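Side-chain contacts in histidine acid phosphatase (Hafnia alvei, PDB 4ARU), which is a single-chain member of branch 2 of the histidine phosphatase superfamily, with a mixed beta sheet flanked by helices: residues V208-E211 against G212-L216; Q326-N329 against T330-G334. All coordinates share one frame; numbering follows the deposited sequence.

Contact 1 of 2, residues V208-E211 against G212-L216; sequences VALE and GAVGL
Leu210 meets the first helical turn with both its backbone and its side chain. Its carbonyl O faces Gly215 CA at 3.5 Å, and the angle of 166° at the hydrogen marks a nearly straight CA-H...O contact. With CG anti to the backbone N (chi1 174°), the branch bearing CD2 reaches obliquely over the turn to Val214 CG1, 4.0 Å away. CD2 also comes within 3.9 Å of Gly215 N, so the isobutyl group lies against the helix backbone as well as against a neighbouring side chain. Ile154, Gln256 and Met260 also pack against the buried Leu210 side chain.

Glu211 and Gly212 form the polar half, where water does the bridging. One water donates to Glu211 O at 2.8 Å and accepts from Gly215 N at 3.0 Å, satisfying an amide of the first turn, whose N-H groups lack intrahelical acceptors. A second water accepts from Gly212 N and donates to Glu211 OE1, 2.9 Å from the water; the bend at chi2 folds the carboxylate back to the place where this bridge can form. Gly212, the N-cap, has phi 103°, a value that suits glycine and swings the chain out of the strand. Its carbonyl O accepts from Leu216 N at 2.9 Å, the first regular bond of the helix, while the earlier amides Gly212 N and Gly215 N turn to water.

Upstream, strand 208-211 pairs antiparallel with strand 198-201, Glu211 bonding through its backbone to Arg198. The whole is a strand-to-helix junction: a two-stranded antiparallel sheet leads through a glycine N-cap into helix 213-229, with water serving the first turn.

Contact 2 of 2, residues Q326-N329 against T330-G334; sequences QPDN and TPPGG
Pro331 CB sits squarely over the face of the Gln326 side-chain amide, 3.5 Å from Gln326 CD and nearly as close to Gln326 NE2 at 3.6 Å. That amide is fixed in rotation at both ends. Its OE1 accepts from Asp328 N at 3.1 Å, in the carbonyl plane and on a lone pair, while its NE2 bonds to Gln357 O. Pro331 CD rests in turn on Asp328 O, 3.3 Å away.

Asp328, with CG anti to its own N (chi1 -175°), bends its carboxylate over the following peptide: OD1 takes Thr330 N at 2.9 Å with an angle of 160° at the hydrogen, closing an Asx turn. The donor stands 61° above the carboxylate plane. A type II turn from Pro331 to Gly334 follows.

The looser side belongs to Asn329, partly exposed, whose CB points away from the residues that follow; its backbone N bonds to Asn254 OD1 and its O accepts from Trp321 NE1. On the buried side, Asp328 OD2 and Thr330 O, two acceptors only 3.3 Å apart, both face Arg18 NH1, which bonds Thr330 O and makes a weak, long ion pair with OD2. Glu222 OE1 also lies close to OD2, so Arg18 probably offsets negative charge from more than one acceptor here.

Contact 1 is peripheral, its centre about 19 Å from that of the chain, whereas contact 2 is buried about 7 Å from it. The two do not touch: their nearest atoms are about 12 Å apart. Two helices nevertheless connect them. Helix 213-229 begins in contact 1 and later presents Leu225 and Leu226 to contact 2, and helix 243-262 packs on both. Chemistry follows position. At 208-216 ordered waters bridge polar groups at a helix start; at 326-334 the protein's own amides, a carboxylate and Arg18 do so in a proline-rich loop, whose glycines bond through their backbones to Arg18 and His19, part of the superfamily's RHG signature.

Contact 1 of 2, residues V208-E211 against G212-L216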
# COMPACT_ATOMS: atom_id res chain seq x y z
N VAL A 208 2.09 6.64 -16.69
CA VAL A 208 1.65 7.97 -16.24
C VAL A 208 2.53 8.40 -15.09
O VAL A 208 2.88 7.61 -14.21
CB VAL A 208 0.15 7.87 -15.80
CG1 VAL A 208 -0.38 9.18 -15.28
CG2 VAL A 208 -0.74 7.36 -16.93
N ALA A 209 2.92 9.67 -15.06
CA ALA A 209 3.69 10.15 -13.95
C ALA A 209 3.37 11.60 -13.62
O ALA A 209 3.12 12.41 -14.53
CB ALA A 209 5.17 10.01 -14.25
N LEU A 210 3.42 11.92 -12.34
CA LEU A 210 3.35 13.31 -11.91
C LEU A 210 4.81 13.83 -11.89
O LEU A 210 5.59 13.45 -11.01
CB LEU A 210 2.69 13.42 -10.52
CG LEU A 210 2.68 14.80 -9.90
CD1 LEU A 210 1.73 15.70 -10.68
CD2 LEU A 210 2.24 14.70 -8.46
N GLU A 211 5.18 14.64 -12.88
CA GLU A 211 6.52 15.22 -12.96
C GLU A 211 6.55 16.51 -12.17
O GLU A 211 5.50 17.15 -11.99
CB GLU A 211 6.89 15.55 -14.41
CG GLU A 211 6.87 14.30 -15.32
CD GLU A 211 7.99 13.29 -14.99
OE1 GLU A 211 9.03 13.66 -14.41
OE2 GLU A 211 7.87 12.12 -15.40
N GLY A 212 7.72 16.94 -11.77
CA GLY A 212 7.90 18.18 -11.02
C GLY A 212 8.13 18.01 -9.54
O GLY A 212 8.33 16.90 -9.04
N ALA A 213 8.09 19.13 -8.84
CA ALA A 213 8.53 19.18 -7.47
C ALA A 213 7.75 18.26 -6.54
O ALA A 213 8.30 17.66 -5.60
CB ALA A 213 8.47 20.60 -7.00
N VAL A 214 6.42 18.21 -6.71
CA VAL A 214 5.59 17.40 -5.82
C VAL A 214 5.90 15.93 -6.07
O VAL A 214 6.09 15.14 -5.15
CB VAL A 214 4.07 17.71 -5.96
CG1 VAL A 214 3.26 16.71 -5.15
CG2 VAL A 214 3.77 19.14 -5.55
N GLY A 215 5.92 15.52 -7.34
CA GLY A 215 6.27 14.13 -7.68
C GLY A 215 7.64 13.72 -7.19
O GLY A 215 7.80 12.64 -6.63
N LEU A 216 8.63 14.58 -7.40
CA LEU A 216 9.98 14.26 -6.96
C LEU A 216 10.07 14.24 -5.44
O LEU A 216 10.59 13.29 -4.84
CB LEU A 216 10.95 15.26 -7.56
CG LEU A 216 12.42 15.11 -7.10
CD1 LEU A 216 13.00 13.77 -7.46
CD2 LEU A 216 13.24 16.23 -7.68
O HOH W 1 4.96 17.51 -9.31
O HOH W 2 9.79 14.86 -11.83

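Contact 2 of 2, residues Q326-N329 against T330-G334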
# COMPACT_ATOMS: atom_id res chain seq x y z
N GLN A 326 2.06 7.37 12.12
CA GLN A 326 2.63 6.90 10.84
C GLN A 326 2.29 7.90 9.73
O GLN A 326 1.16 7.88 9.20
CB GLN A 326 2.10 5.50 10.55
CG GLN A 326 2.51 4.92 9.21
CD GLN A 326 4.01 5.01 8.99
OE1 GLN A 326 4.50 5.91 8.30
NE2 GLN A 326 4.75 4.06 9.54
N PRO A 327 3.24 8.74 9.36
CA PRO A 327 2.97 9.77 8.37
C PRO A 327 2.69 9.27 6.95
O PRO A 327 2.01 9.99 6.22
CB PRO A 327 4.20 10.65 8.42
CG PRO A 327 5.26 9.87 8.99
CD PRO A 327 4.64 8.80 9.84
N ASP A 328 3.16 8.11 6.58
CA ASP A 328 2.85 7.54 5.25
C ASP A 328 1.49 6.82 5.33
O ASP A 328 1.30 5.94 6.17
CB ASP A 328 3.96 6.54 4.91
CG ASP A 328 3.86 5.95 3.49
OD1 ASP A 328 2.85 6.21 2.76
OD2 ASP A 328 4.81 5.21 3.13
N ASN A 329 0.52 7.17 4.49
CA ASN A 329 -0.78 6.48 4.48
C ASN A 329 -0.69 5.04 4.02
O ASN A 329 -1.59 4.29 4.29
CB ASN A 329 -1.81 7.17 3.57
CG ASN A 329 -2.24 8.54 4.09
OD1 ASN A 329 -2.04 8.86 5.25
ND2 ASN A 329 -2.77 9.37 3.20
N THR A 330 0.39 4.71 3.32
CA THR A 330 0.60 3.35 2.76
C THR A 330 1.99 2.89 3.18
O THR A 330 2.87 2.70 2.33
CB THR A 330 0.40 3.32 1.23
OG1 THR A 330 1.14 4.37 0.61
CG2 THR A 330 -1.11 3.47 0.86
N PRO A 331 2.24 2.66 4.47
CA PRO A 331 3.56 2.40 4.95
C PRO A 331 4.07 0.98 4.66
O PRO A 331 3.29 0.10 4.34
CB PRO A 331 3.42 2.63 6.46
CG PRO A 331 2.06 2.11 6.72
CD PRO A 331 1.26 2.68 5.60
N PRO A 332 5.36 0.76 4.75
CA PRO A 332 5.92 -0.58 4.51
C PRO A 332 5.32 -1.58 5.48
O PRO A 332 5.28 -1.36 6.71
CB PRO A 332 7.41 -0.42 4.79
CG PRO A 332 7.70 1.04 4.85
CD PRO A 332 6.41 1.72 5.19
N GLY A 333 4.84 -2.69 4.92
CA GLY A 333 4.14 -3.70 5.66
C GLY A 333 2.73 -3.34 6.12
O GLY A 333 2.06 -4.15 6.76
N GLY A 334 2.26 -2.14 5.80
CA GLY A 334 0.87 -1.77 6.15
C GLY A 334 -0.09 -2.49 5.24
O GLY A 334 0.20 -2.72 4.08